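Local structure of molybdenum ABC transporter, periplasmic molybdenum-binding protein (Vibrio cholerae, 4RXL) at residues L6-A11 with A209-Y214; S12-A17 with V79-N84; S41-Q46 with D54-A59; E61-Y66 with A123-M128. The protein binds tungstate and probably serves as the periplasmic receptor that delivers molybdate or tungstate to an ABC importer. One frame throughout, in Å; residues are numbered along the deposited sequence.

In the fold
Contacts 1, 2 and 3 belong to the lobe built on the mixed sheet, while contact 4 joins that lobe to helix 125-137 of the other one. All four reach the tungstate: contacts 2 and 4 hydrogen-bond it through Ser13 and Ala126, contacts 1 and 3 approach with the methyls of Ala11 and Ala59. Contact 1 covers one face of strand 6-11, and contact 3 packs helix 40-49 on strand 55-57, the neighbour of strand 6-11 in the sheet; their centres are about 12 Å apart. Contact 2 follows on strand 6-11 and touches contact 3 where Met14 packs on Ile57. Contacts 3 and 4 are closer, about 9 Å between centres; contacts 1 and 4 are most distant, about 19 Å.

Contact 1. Residues L6-A11 with A209-Y214; sequences LHIYAA and AEWVAY. With WO4 (tungstate(VI)ion), chain B.
Trp211 meets Leu6 and Ile8 with its indole in an uncommon rotation: chi1 is -116°, so CG nearly eclipses the hydrogen on CA instead of lying in a staggered position. That strained turn sets the ring like a plate between helix 206-215 and strand 6-11. Ile8 reaches it end-on. Its extended chain brings CD1 over one face of the six-membered ring, 4.2 Å from the ring centroid and 10° off the normal, a clear CH-pi contact. Leu6 comes in differently, its CD1 lying oblique to the five-membered ring, and the 3.4 Å between Leu6 CD1 and Trp211 CD1 makes this a tight spot. The two side chains run past one another in opposite directions, whereas Ile8 and Trp211 cross at about a right angle. The contact is wholly apolar and buried, and the single indole does all the bridging, for the backbones stay apart: the nearest CA atoms, those of Leu6 and Trp211, are 9.2 Å from each other. Tyr25 and Val22 of helix 15-28 and Leu55 of the next strand complete the surroundings of the indole. Tyr9 leaves the strand on the other side and packs on Leu43 and Ile47 of helix 40-49. At the far end of the strand Ala11 CB stands 3.3 Å from O4 of the tungstate. A sheet covered by helices on both faces, with the ligand at the end of one of its parallel strands, is the architecture of a lobe in the periplasmic binding protein fold.

Contact 2. Residues S12-A17 with V79-N84; sequences SSMTNA and VTLAAN. With WO4 (tungstate(VI)ion), chain B.
A chi1 of -87° sends the Met14 chain off beside its backbone N, and a bend at chi2 (-80°) followed by an extended chi3 turns it toward strand 78-91 and lays its terminal methyl against Leu81 and Ala82. The strand receives it at a classic beta bulge: Leu81 and Ala82 both make backbone hydrogen bonds to Tyr197 of strand 195-201, and the psi of -38° at Leu81 lets these consecutive residues present their CB atoms to the same side. Met14 CE lies 3.9 Å from Ala82 CB and 4.3 Å from Leu81 CD2, so the methyl settles between a short side chain and a branched one. Tyr197 and Phe229 also border the methionine, which is buried beneath the pocket and does not touch the oxyanion. Ser13, the preceding residue, faces the ligand itself. Its hydroxyl stands between the backbone N and the carbonyl carbon, which lets OG and N grip one tungstate oxygen together: Ser13 N donates to O4 over 2.8 Å, and Ser13 OG donates to the same O4 over a very short 2.5 Å. Beyond it, Tyr197 OH is hydrogen-bonded both to Ser13 OG and to Asn84 ND2, which makes Asn84 and Tyr197 second-shell partners of the serine. Strand 6-11 leads through the 3-10 turn of residues 12-14, which holds the anion, into helix 15-28, an arrangement of the type II periplasmic binding proteins. The entry to helix 15-28 is tied down at one carbonyl, as Ser12 O accepts from Thr15 N at 3.1 Å and from Thr15 OG1 at 2.7 Å.

Contact 3. Residues S41-Q46 with D54-A59; sequences SSLARQ and DLFISA. With WO4 (tungstate(VI)ion), chain B.
Phe56 is pressed against one side of helix 40-49, at Leu43 and Ala44, while Ser42, Arg45 and Gln46 on the helix's other side face solvent. The tight part is small: three residues meet. With CG placed anti to the backbone N (chi1 177°), the phenyl stretches from strand 55-57 straight to the helix, and its outer atoms do the touching: Phe56 CE1 is 3.7 Å from Leu43 CB, and Phe56 CZ is 4.0 Å from Ala44 CB. Both aliphatic groups approach the ring obliquely. The small Ala44 side chain lets the ring come near the helix backbone as well, Phe56 CZ standing 4.1 Å from Ala44 N. Over the centre of one ring face lies the peptide nitrogen of Ser58, 4.3 Å above the plane. Leu67 and Leu202 add to the apolar surroundings of the ring, and Leu43 also rests on Tyr9 of strand 6-11. Toward the ligand, Ala59 CB comes within 3.7 Å of tungstate O4. Ala59 N is hydrogen-bonded to Ser40 OG, which itself bonds the tungstate, so the loop after the strand is placed to orient a first-shell hydroxyl. Strand 33-38, helix 40-49 and strand 55-57 form a beta-alpha-beta crossover, the two strands lying parallel on either side of strand 6-11, with the oxyanion pocket at the start of the helix.

Contact 4. Residues E61-Y66 with A123-M128; sequences EEWANY and AVPAGM. With WO4 (tungstate(VI)ion), chain B.
The Trp63 indole turns its edge to Ala123 and Pro125. At that edge NE1 donates to Ala123 O over 2.8 Å; the acceptor sits 23° out of the ring plane, and the donor lies in the carbonyl plane at a C=O...N angle of 155°. Pro125 CG is near the same plane, 4.1 Å from Trp63 CD1, and beyond the bond Trp63 CZ2 meets Ala123 CB at 4.2 Å. Met128 adds a Met-aromatic contact, its SD oblique to the five-membered ring and 5.4 Å from the centroid. The benzene edge points the other way: Trp63 CZ3 stands 3.6 Å above the centre of a Tyr66 face. Val124 occupies the N-cap position of helix 125-137, whose first turn delivers Ala126 N to tungstate O2 over 2.6 Å. The indole bond thus joins the two lobes of the binding protein beside the ligand, consistent with a closed, loaded state. Helix 61-69 rests here on Ser41 and Arg45 of helix 40-49 and on Pro198 of strand 195-201, while Val124 and Ala126 lie against Ala119 of strand 116-119 across the cleft.

Contact 1. Residues L6-A11 with A209-Y214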
loop_
_atom_site.group_PDB
_atom_site.type_symbol
_atom_site.label_atom_id
_atom_site.label_comp_id
_atom_site.label_asym_id
_atom_site.label_seq_id
_atom_site.Cartn_x
_atom_site.Cartn_y
_atom_site.Cartn_z
ATOM N N LEU A 6 7.684 -19.481 9.198
ATOM C CA LEU A 6 6.480 -18.833 8.636
ATOM C C LEU A 6 6.832 -17.822 7.542
ATOM O O LEU A 6 7.711 -16.990 7.733
ATOM C CB LEU A 6 5.658 -18.089 9.687
ATOM C CG LEU A 6 4.754 -18.879 10.637
ATOM C CD1 LEU A 6 3.758 -17.918 11.264
ATOM C CD2 LEU A 6 4.020 -20.026 9.955
ATOM N N HIS A 7 6.110 -17.880 6.423
ATOM C CA HIS A 7 6.301 -16.996 5.285
ATOM C C HIS A 7 5.161 -16.006 5.170
ATOM O O HIS A 7 4.015 -16.380 5.005
ATOM C CB HIS A 7 6.324 -17.816 4.009
ATOM C CG HIS A 7 7.516 -18.701 3.886
ATOM N ND1 HIS A 7 8.675 -18.292 3.264
ATOM C CD2 HIS A 7 7.727 -19.974 4.282
ATOM C CE1 HIS A 7 9.554 -19.275 3.293
ATOM N NE2 HIS A 7 9.007 -20.304 3.911
ATOM N N ILE A 8 5.490 -14.735 5.293
ATOM C CA ILE A 8 4.538 -13.659 5.251
ATOM C C ILE A 8 4.738 -12.870 3.962
ATOM O O ILE A 8 5.816 -12.317 3.713
ATOM C CB ILE A 8 4.706 -12.723 6.456
ATOM C CG1 ILE A 8 4.451 -13.470 7.753
ATOM C CG2 ILE A 8 3.755 -11.536 6.318
ATOM C CD1 ILE A 8 4.956 -12.737 8.970
ATOM N N TYR A 9 3.690 -12.796 3.162
ATOM C CA TYR A 9 3.688 -12.010 1.926
ATOM C C TYR A 9 2.902 -10.756 2.209
ATOM O O TYR A 9 1.751 -10.860 2.624
ATOM C CB TYR A 9 3.010 -12.828 0.821
ATOM C CG TYR A 9 3.912 -13.799 0.084
ATOM C CD1 TYR A 9 4.670 -14.727 0.764
ATOM C CD2 TYR A 9 3.991 -13.779 -1.306
ATOM C CE1 TYR A 9 5.544 -15.600 0.117
ATOM C CE2 TYR A 9 4.818 -14.655 -1.978
ATOM C CZ TYR A 9 5.583 -15.561 -1.276
ATOM O OH TYR A 9 6.406 -16.417 -1.971
ATOM N N ALA A 10 3.459 -9.559 2.013
ATOM C CA ALA A 10 2.776 -8.326 2.383
ATOM C C ALA A 10 2.998 -7.226 1.365
ATOM O O ALA A 10 4.117 -7.017 0.895
ATOM C CB ALA A 10 3.232 -7.839 3.741
ATOM N N ALA A 11 1.928 -6.479 1.086
ATOM C CA ALA A 11 1.998 -5.272 0.292
ATOM C C ALA A 11 3.202 -4.408 0.679
ATOM O O ALA A 11 3.523 -4.218 1.867
ATOM C CB ALA A 11 0.734 -4.471 0.505
ATOM N N ALA A 209 -1.911 -19.171 13.212
ATOM C CA ALA A 209 -2.997 -18.679 14.082
ATOM C C ALA A 209 -2.518 -17.751 15.217
ATOM O O ALA A 209 -3.173 -16.734 15.526
ATOM C CB ALA A 209 -3.791 -19.852 14.659
ATOM N N GLU A 210 -1.395 -18.105 15.846
ATOM C CA GLU A 210 -0.804 -17.276 16.910
ATOM C C GLU A 210 -0.278 -15.938 16.361
ATOM O O GLU A 210 -0.415 -14.905 17.007
ATOM C CB GLU A 210 0.303 -18.025 17.635
ATOM C CG GLU A 210 -0.217 -19.239 18.398
ATOM C CD GLU A 210 0.877 -20.096 19.001
ATOM O OE1 GLU A 210 0.594 -21.284 19.284
ATOM O OE2 GLU A 210 2.005 -19.589 19.193
ATOM N N TRP A 211 0.305 -15.953 15.175
ATOM C CA TRP A 211 0.694 -14.695 14.525
ATOM C C TRP A 211 -0.500 -13.778 14.293
ATOM O O TRP A 211 -0.450 -12.571 14.571
ATOM C CB TRP A 211 1.398 -14.943 13.183
ATOM C CG TRP A 211 2.797 -14.489 13.195
ATOM C CD1 TRP A 211 3.925 -15.248 13.386
ATOM C CD2 TRP A 211 3.240 -13.143 13.046
ATOM N NE1 TRP A 211 5.047 -14.446 13.349
ATOM C CE2 TRP A 211 4.649 -13.150 13.146
ATOM C CE3 TRP A 211 2.585 -11.933 12.838
ATOM C CZ2 TRP A 211 5.401 -11.988 13.040
ATOM C CZ3 TRP A 211 3.337 -10.784 12.729
ATOM C CH2 TRP A 211 4.719 -10.815 12.837
ATOM N N VAL A 212 -1.561 -14.362 13.751
ATOM C CA VAL A 212 -2.791 -13.625 13.446
ATOM C C VAL A 212 -3.371 -13.013 14.738
ATOM O O VAL A 212 -3.760 -11.834 14.757
ATOM C CB VAL A 212 -3.789 -14.551 12.711
ATOM C CG1 VAL A 212 -5.188 -13.947 12.661
ATOM C CG2 VAL A 212 -3.267 -14.848 11.306
ATOM N N ALA A 213 -3.394 -13.799 15.817
ATOM C CA ALA A 213 -3.876 -13.320 17.121
ATOM C C ALA A 213 -3.070 -12.104 17.587
ATOM O O ALA A 213 -3.643 -11.118 18.062
ATOM C CB ALA A 213 -3.831 -14.431 18.168
ATOM N N TYR A 214 -1.749 -12.158 17.411
ATOM C CA TYR A 214 -0.892 -11.036 17.770
ATOM C C TYR A 214 -1.176 -9.822 16.873
ATOM O O TYR A 214 -1.306 -8.698 17.386
ATOM C CB TYR A 214 0.602 -11.421 17.726
ATOM C CG TYR A 214 1.522 -10.217 17.761
ATOM C CD1 TYR A 214 1.784 -9.534 18.950
ATOM C CD2 TYR A 214 2.070 -9.718 16.590
ATOM C CE1 TYR A 214 2.603 -8.414 18.965
ATOM C CE2 TYR A 214 2.887 -8.610 16.599
ATOM C CZ TYR A 214 3.146 -7.962 17.771
ATOM O OH TYR A 214 3.949 -6.849 17.749
HETATM W W WO4 B . 0.905 -1.720 -2.625
HETATM O O1 WO4 B . 2.588 -1.407 -3.683
HETATM O O2 WO4 B . -0.672 -0.517 -3.124
HETATM O O3 WO4 B . 0.320 -3.676 -2.872
HETATM O O4 WO4 B . 1.271 -1.368 -0.624
#

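Contact 2. Residues S12-A17 with V79-N84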
loop_
_atom_site.group_PDB
_atom_site.type_symbol
_atom_site.label_atom_id
_atom_site.label_comp_id
_atom_site.label_asym_id
_atom_site.label_seq_id
_atom_site.Cartn_x
_atom_site.Cartn_y
_atom_site.Cartn_z
ATOM N N SER A 12 3.858 -3.849 -0.311
ATOM C CA SER A 12 4.990 -3.014 -0.069
ATOM C C SER A 12 4.743 -1.888 0.926
ATOM O O SER A 12 5.648 -1.538 1.673
ATOM C CB SER A 12 5.492 -2.417 -1.364
ATOM O OG SER A 12 5.932 -3.463 -2.237
ATOM N N SER A 13 3.543 -1.304 0.962
ATOM C CA SER A 13 3.292 -0.214 1.899
ATOM C C SER A 13 3.350 -0.708 3.359
ATOM O O SER A 13 3.398 0.102 4.274
ATOM C CB SER A 13 1.922 0.470 1.634
ATOM O OG SER A 13 0.858 -0.465 1.648
ATOM N N MET A 14 3.267 -2.022 3.562
ATOM C CA MET A 14 3.382 -2.626 4.898
ATOM C C MET A 14 4.814 -2.949 5.365
ATOM O O MET A 14 5.021 -3.429 6.510
ATOM C CB MET A 14 2.494 -3.882 4.963
ATOM C CG MET A 14 1.046 -3.569 5.359
ATOM S SD MET A 14 0.799 -3.320 7.183
ATOM C CE MET A 14 -0.929 -2.796 7.248
ATOM N N THR A 15 5.803 -2.605 4.540
ATOM C CA THR A 15 7.180 -3.036 4.751
ATOM C C THR A 15 7.642 -2.695 6.166
ATOM O O THR A 15 8.065 -3.573 6.923
ATOM C CB THR A 15 8.135 -2.403 3.742
ATOM O OG1 THR A 15 7.819 -2.904 2.447
ATOM C CG2 THR A 15 9.576 -2.724 4.064
ATOM N N ASN A 16 7.563 -1.421 6.530
ATOM C CA ASN A 16 8.143 -0.988 7.774
ATOM C C ASN A 16 7.373 -1.456 8.975
ATOM O O ASN A 16 7.968 -1.910 9.930
ATOM C CB ASN A 16 8.368 0.519 7.818
ATOM C CG ASN A 16 9.258 0.961 6.693
ATOM O OD1 ASN A 16 8.808 1.120 5.570
ATOM N ND2 ASN A 16 10.519 1.129 6.980
ATOM N N ALA A 17 6.056 -1.407 8.903
ATOM C CA ALA A 17 5.208 -1.823 9.999
ATOM C C ALA A 17 5.349 -3.310 10.260
ATOM O O ALA A 17 5.435 -3.693 11.428
ATOM C CB ALA A 17 3.742 -1.474 9.706
ATOM N N VAL A 79 -9.265 -11.187 7.810
ATOM C CA VAL A 79 -9.734 -10.155 8.759
ATOM C C VAL A 79 -9.106 -8.839 8.348
ATOM O O VAL A 79 -8.045 -8.828 7.764
ATOM C CB VAL A 79 -9.384 -10.488 10.227
ATOM C CG1 VAL A 79 -9.911 -11.868 10.596
ATOM C CG2 VAL A 79 -7.884 -10.405 10.478
ATOM N N THR A 80 -9.746 -7.709 8.600
ATOM C CA THR A 80 -9.146 -6.431 8.209
ATOM C C THR A 80 -8.218 -5.952 9.319
ATOM O O THR A 80 -8.561 -5.944 10.504
ATOM C CB THR A 80 -10.200 -5.358 7.909
ATOM O OG1 THR A 80 -11.180 -5.908 7.031
ATOM C CG2 THR A 80 -9.570 -4.163 7.250
ATOM N N LEU A 81 -7.028 -5.569 8.913
ATOM C CA LEU A 81 -5.959 -5.218 9.821
ATOM C C LEU A 81 -5.818 -3.694 10.068
ATOM O O LEU A 81 -5.483 -3.250 11.165
ATOM C CB LEU A 81 -4.676 -5.763 9.223
ATOM C CG LEU A 81 -3.427 -5.716 10.072
ATOM C CD1 LEU A 81 -3.664 -6.455 11.373
ATOM C CD2 LEU A 81 -2.315 -6.345 9.278
ATOM N N ALA A 82 -6.025 -2.894 9.033
ATOM C CA ALA A 82 -5.646 -1.491 9.078
ATOM C C ALA A 82 -6.276 -0.743 7.910
ATOM O O ALA A 82 -6.754 -1.352 6.953
ATOM C CB ALA A 82 -4.130 -1.397 8.980
ATOM N N ALA A 83 -6.222 0.584 7.979
ATOM C CA ALA A 83 -6.647 1.434 6.879
ATOM C C ALA A 83 -5.582 2.468 6.576
ATOM O O ALA A 83 -4.597 2.612 7.304
ATOM C CB ALA A 83 -7.965 2.111 7.216
ATOM N N ASN A 84 -5.760 3.171 5.463
ATOM C CA ASN A 84 -4.783 4.176 5.053
ATOM C C ASN A 84 -5.515 5.296 4.348
ATOM O O ASN A 84 -6.730 5.239 4.174
ATOM C CB ASN A 84 -3.699 3.544 4.162
ATOM C CG ASN A 84 -2.301 4.098 4.407
ATOM O OD1 ASN A 84 -2.120 5.272 4.780
ATOM N ND2 ASN A 84 -1.298 3.281 4.122
HETATM W W WO4 B . 0.905 -1.720 -2.625
HETATM O O1 WO4 B . 2.588 -1.407 -3.683
HETATM O O2 WO4 B . -0.672 -0.517 -3.124
HETATM O O3 WO4 B . 0.320 -3.676 -2.872
HETATM O O4 WO4 B . 1.271 -1.368 -0.624
#

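Contact 3. Residues S41-Q46 with D54-A59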
loop_
_atom_site.group_PDB
_atom_site.type_symbol
_atom_site.label_atom_id
_atom_site.label_comp_id
_atom_site.label_asym_id
_atom_site.label_seq_id
_atom_site.Cartn_x
_atom_site.Cartn_y
_atom_site.Cartn_z
ATOM N N SER A 41 -0.947 -7.306 -5.972
ATOM C CA SER A 41 -1.356 -8.110 -7.140
ATOM C C SER A 41 -0.326 -9.161 -7.506
ATOM O O SER A 41 -0.646 -10.343 -7.708
ATOM C CB SER A 41 -1.586 -7.163 -8.314
ATOM O OG SER A 41 -0.533 -6.209 -8.334
ATOM N N SER A 42 0.927 -8.750 -7.559
ATOM C CA SER A 42 1.963 -9.689 -7.858
ATOM C C SER A 42 2.096 -10.797 -6.772
ATOM O O SER A 42 2.228 -11.978 -7.091
ATOM C CB SER A 42 3.265 -8.947 -8.031
ATOM O OG SER A 42 4.301 -9.857 -8.396
ATOM N N LEU A 43 1.999 -10.375 -5.503
ATOM C CA LEU A 43 2.085 -11.339 -4.404
ATOM C C LEU A 43 0.963 -12.353 -4.504
ATOM O O LEU A 43 1.184 -13.571 -4.387
ATOM C CB LEU A 43 2.036 -10.616 -3.066
ATOM C CG LEU A 43 3.186 -9.661 -2.771
ATOM C CD1 LEU A 43 2.914 -8.894 -1.488
ATOM C CD2 LEU A 43 4.487 -10.400 -2.655
ATOM N N ALA A 44 -0.256 -11.878 -4.691
ATOM C CA ALA A 44 -1.401 -12.785 -4.800
ATOM C C ALA A 44 -1.261 -13.805 -5.916
ATOM O O ALA A 44 -1.632 -14.976 -5.762
ATOM C CB ALA A 44 -2.696 -12.002 -4.992
ATOM N N ARG A 45 -0.752 -13.367 -7.071
ATOM C CA ARG A 45 -0.604 -14.216 -8.226
ATOM C C ARG A 45 0.482 -15.253 -8.024
ATOM O O ARG A 45 0.378 -16.360 -8.502
ATOM C CB ARG A 45 -0.356 -13.392 -9.498
ATOM C CG ARG A 45 -1.597 -12.630 -9.886
ATOM C CD ARG A 45 -1.349 -11.601 -10.949
ATOM N NE ARG A 45 -2.610 -11.237 -11.608
ATOM C CZ ARG A 45 -2.868 -10.064 -12.186
ATOM N NH1 ARG A 45 -1.979 -9.073 -12.175
ATOM N NH2 ARG A 45 -4.050 -9.878 -12.770
ATOM N N GLN A 46 1.478 -14.869 -7.245
ATOM C CA GLN A 46 2.529 -15.805 -6.855
ATOM C C GLN A 46 2.016 -16.893 -5.939
ATOM O O GLN A 46 2.283 -18.087 -6.149
ATOM C CB GLN A 46 3.579 -15.043 -6.082
ATOM C CG GLN A 46 4.477 -14.195 -6.923
ATOM C CD GLN A 46 5.826 -14.740 -6.752
ATOM O OE1 GLN A 46 6.556 -14.323 -5.853
ATOM N NE2 GLN A 46 6.098 -15.808 -7.470
ATOM N N ASP A 54 2.303 -18.441 4.216
ATOM C CA ASP A 54 1.429 -18.774 5.335
ATOM C C ASP A 54 0.407 -17.681 5.570
ATOM O O ASP A 54 -0.717 -17.955 5.956
ATOM C CB ASP A 54 2.268 -19.035 6.578
ATOM C CG ASP A 54 3.185 -20.252 6.407
ATOM O OD1 ASP A 54 2.668 -21.395 6.410
ATOM O OD2 ASP A 54 4.426 -20.082 6.253
ATOM N N LEU A 55 0.817 -16.451 5.344
ATOM C CA LEU A 55 -0.010 -15.259 5.574
ATOM C C LEU A 55 0.167 -14.304 4.435
ATOM O O LEU A 55 1.285 -14.183 3.891
ATOM C CB LEU A 55 0.426 -14.517 6.846
ATOM C CG LEU A 55 0.337 -15.185 8.217
ATOM C CD1 LEU A 55 0.868 -14.218 9.261
ATOM C CD2 LEU A 55 -1.090 -15.577 8.515
ATOM N N PHE A 56 -0.902 -13.582 4.135
ATOM C CA PHE A 56 -0.912 -12.547 3.099
ATOM C C PHE A 56 -1.587 -11.278 3.571
ATOM O O PHE A 56 -2.695 -11.308 4.038
ATOM C CB PHE A 56 -1.636 -13.085 1.859
ATOM C CG PHE A 56 -1.783 -12.077 0.712
ATOM C CD1 PHE A 56 -0.733 -11.291 0.253
ATOM C CD2 PHE A 56 -2.994 -11.955 0.070
ATOM C CE1 PHE A 56 -0.916 -10.431 -0.832
ATOM C CE2 PHE A 56 -3.174 -11.074 -0.980
ATOM C CZ PHE A 56 -2.132 -10.333 -1.446
ATOM N N ILE A 57 -0.910 -10.152 3.470
ATOM C CA ILE A 57 -1.508 -8.853 3.774
ATOM C C ILE A 57 -1.578 -8.075 2.475
ATOM O O ILE A 57 -0.563 -7.755 1.866
ATOM C CB ILE A 57 -0.671 -8.060 4.807
ATOM C CG1 ILE A 57 -0.616 -8.841 6.134
ATOM C CG2 ILE A 57 -1.201 -6.633 5.004
ATOM C CD1 ILE A 57 0.362 -8.249 7.140
ATOM N N SER A 58 -2.781 -7.754 2.052
ATOM C CA SER A 58 -3.006 -6.965 0.831
ATOM C C SER A 58 -3.306 -5.513 1.144
ATOM O O SER A 58 -3.814 -5.201 2.213
ATOM C CB SER A 58 -4.196 -7.580 0.117
ATOM O OG SER A 58 -4.476 -6.910 -1.092
ATOM N N ALA A 59 -3.024 -4.607 0.201
ATOM C CA ALA A 59 -3.389 -3.203 0.334
ATOM C C ALA A 59 -4.775 -2.883 -0.225
ATOM O O ALA A 59 -5.192 -1.707 -0.230
ATOM C CB ALA A 59 -2.328 -2.335 -0.283
HETATM W W WO4 B . 0.905 -1.720 -2.625
HETATM O O1 WO4 B . 2.588 -1.407 -3.683
HETATM O O2 WO4 B . -0.672 -0.517 -3.124
HETATM O O3 WO4 B . 0.320 -3.676 -2.872
HETATM O O4 WO4 B . 1.271 -1.368 -0.624
#

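Contact 4. Residues E61-Y66 with A123-M128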
loop_
_atom_site.group_PDB
_atom_site.type_symbol
_atom_site.label_atom_id
_atom_site.label_comp_id
_atom_site.label_asym_id
_atom_site.label_seq_id
_atom_site.Cartn_x
_atom_site.Cartn_y
_atom_site.Cartn_z
ATOM N N GLU A 61 -9.009 -5.012 -0.519
ATOM C CA GLU A 61 -9.801 -6.193 -0.198
ATOM C C GLU A 61 -9.813 -7.177 -1.357
ATOM O O GLU A 61 -9.820 -8.393 -1.158
ATOM C CB GLU A 61 -11.219 -5.769 0.223
ATOM C CG GLU A 61 -11.188 -5.062 1.590
ATOM C CD GLU A 61 -12.462 -4.321 1.964
ATOM O OE1 GLU A 61 -13.050 -3.650 1.090
ATOM O OE2 GLU A 61 -12.851 -4.378 3.152
ATOM N N GLU A 62 -9.756 -6.640 -2.568
ATOM C CA GLU A 62 -9.920 -7.413 -3.789
ATOM C C GLU A 62 -8.869 -8.513 -3.902
ATOM O O GLU A 62 -9.220 -9.658 -4.186
ATOM C CB GLU A 62 -9.888 -6.480 -5.013
ATOM C CG GLU A 62 -11.176 -5.655 -5.200
ATOM C CD GLU A 62 -11.481 -4.613 -4.103
ATOM O OE1 GLU A 62 -10.522 -4.013 -3.525
ATOM O OE2 GLU A 62 -12.699 -4.375 -3.839
ATOM N N TRP A 63 -7.598 -8.205 -3.679
ATOM C CA TRP A 63 -6.587 -9.240 -3.882
ATOM C C TRP A 63 -6.648 -10.347 -2.845
ATOM O O TRP A 63 -6.239 -11.464 -3.144
ATOM C CB TRP A 63 -5.175 -8.676 -4.008
ATOM C CG TRP A 63 -5.024 -8.040 -5.377
ATOM C CD1 TRP A 63 -4.889 -6.704 -5.671
ATOM C CD2 TRP A 63 -5.040 -8.727 -6.621
ATOM N NE1 TRP A 63 -4.811 -6.520 -7.039
ATOM C CE2 TRP A 63 -4.908 -7.752 -7.642
ATOM C CE3 TRP A 63 -5.145 -10.076 -6.978
ATOM C CZ2 TRP A 63 -4.868 -8.087 -8.968
ATOM C CZ3 TRP A 63 -5.123 -10.404 -8.298
ATOM C CH2 TRP A 63 -4.977 -9.410 -9.287
ATOM N N ALA A 64 -7.174 -10.065 -1.647
ATOM C CA ALA A 64 -7.331 -11.131 -0.668
ATOM C C ALA A 64 -8.543 -11.965 -1.040
ATOM O O ALA A 64 -8.514 -13.194 -0.948
ATOM C CB ALA A 64 -7.453 -10.566 0.736
ATOM N N ASN A 65 -9.606 -11.309 -1.506
ATOM C CA ASN A 65 -10.794 -12.033 -1.955
ATOM C C ASN A 65 -10.558 -12.881 -3.230
ATOM O O ASN A 65 -11.194 -13.915 -3.427
ATOM C CB ASN A 65 -11.964 -11.076 -2.162
ATOM C CG ASN A 65 -13.273 -11.800 -2.393
ATOM O OD1 ASN A 65 -13.781 -12.511 -1.523
ATOM N ND2 ASN A 65 -13.819 -11.631 -3.583
ATOM N N TYR A 66 -9.605 -12.449 -4.052
ATOM C CA TYR A 66 -9.121 -13.235 -5.180
ATOM C C TYR A 66 -8.678 -14.633 -4.732
ATOM O O TYR A 66 -9.063 -15.645 -5.330
ATOM C CB TYR A 66 -7.958 -12.495 -5.811
ATOM C CG TYR A 66 -7.337 -13.147 -7.009
ATOM C CD1 TYR A 66 -7.865 -12.943 -8.269
ATOM C CD2 TYR A 66 -6.191 -13.927 -6.894
ATOM C CE1 TYR A 66 -7.302 -13.530 -9.386
ATOM C CE2 TYR A 66 -5.605 -14.511 -8.009
ATOM C CZ TYR A 66 -6.168 -14.306 -9.249
ATOM O OH TYR A 66 -5.638 -14.916 -10.363
ATOM N N ALA A 123 -3.618 -2.991 -11.633
ATOM C CA ALA A 123 -3.582 -4.102 -10.674
ATOM C C ALA A 123 -3.017 -3.802 -9.285
ATOM O O ALA A 123 -3.434 -4.430 -8.322
ATOM C CB ALA A 123 -2.839 -5.278 -11.276
ATOM N N VAL A 124 -2.061 -2.885 -9.158
ATOM C CA VAL A 124 -1.483 -2.611 -7.839
ATOM C C VAL A 124 -2.413 -1.701 -7.059
ATOM O O VAL A 124 -2.779 -0.647 -7.594
ATOM C CB VAL A 124 -0.074 -1.975 -7.917
ATOM C CG1 VAL A 124 0.439 -1.702 -6.516
ATOM C CG2 VAL A 124 0.849 -2.901 -8.679
ATOM N N PRO A 125 -2.755 -2.048 -5.794
ATOM C CA PRO A 125 -3.747 -1.224 -5.095
ATOM C C PRO A 125 -3.468 0.273 -5.123
ATOM O O PRO A 125 -4.362 1.045 -5.447
ATOM C CB PRO A 125 -3.752 -1.795 -3.676
ATOM C CG PRO A 125 -3.485 -3.254 -3.933
ATOM C CD PRO A 125 -2.436 -3.268 -5.041
ATOM N N ALA A 126 -2.227 0.685 -4.878
ATOM C CA ALA A 126 -1.946 2.118 -4.862
ATOM C C ALA A 126 -2.193 2.762 -6.223
ATOM O O ALA A 126 -2.561 3.940 -6.298
ATOM C CB ALA A 126 -0.507 2.367 -4.451
ATOM N N GLY A 127 -1.908 2.032 -7.303
ATOM C CA GLY A 127 -2.242 2.512 -8.657
ATOM C C GLY A 127 -3.745 2.570 -8.919
ATOM O O GLY A 127 -4.223 3.506 -9.565
ATOM N N MET A 128 -4.477 1.538 -8.502
ATOM C CA MET A 128 -5.933 1.507 -8.656
ATOM C C MET A 128 -6.595 2.664 -7.898
ATOM O O MET A 128 -7.483 3.352 -8.454
ATOM C CB MET A 128 -6.523 0.187 -8.178
ATOM C CG MET A 128 -6.074 -1.049 -8.964
ATOM S SD MET A 128 -6.497 -2.690 -8.241
ATOM C CE MET A 128 -8.276 -2.601 -8.180
HETATM W W WO4 B . 0.905 -1.720 -2.625
HETATM O O1 WO4 B . 2.588 -1.407 -3.683
HETATM O O2 WO4 B . -0.672 -0.517 -3.124
HETATM O O3 WO4 B . 0.320 -3.676 -2.872
HETATM O O4 WO4 B . 1.271 -1.368 -0.624
#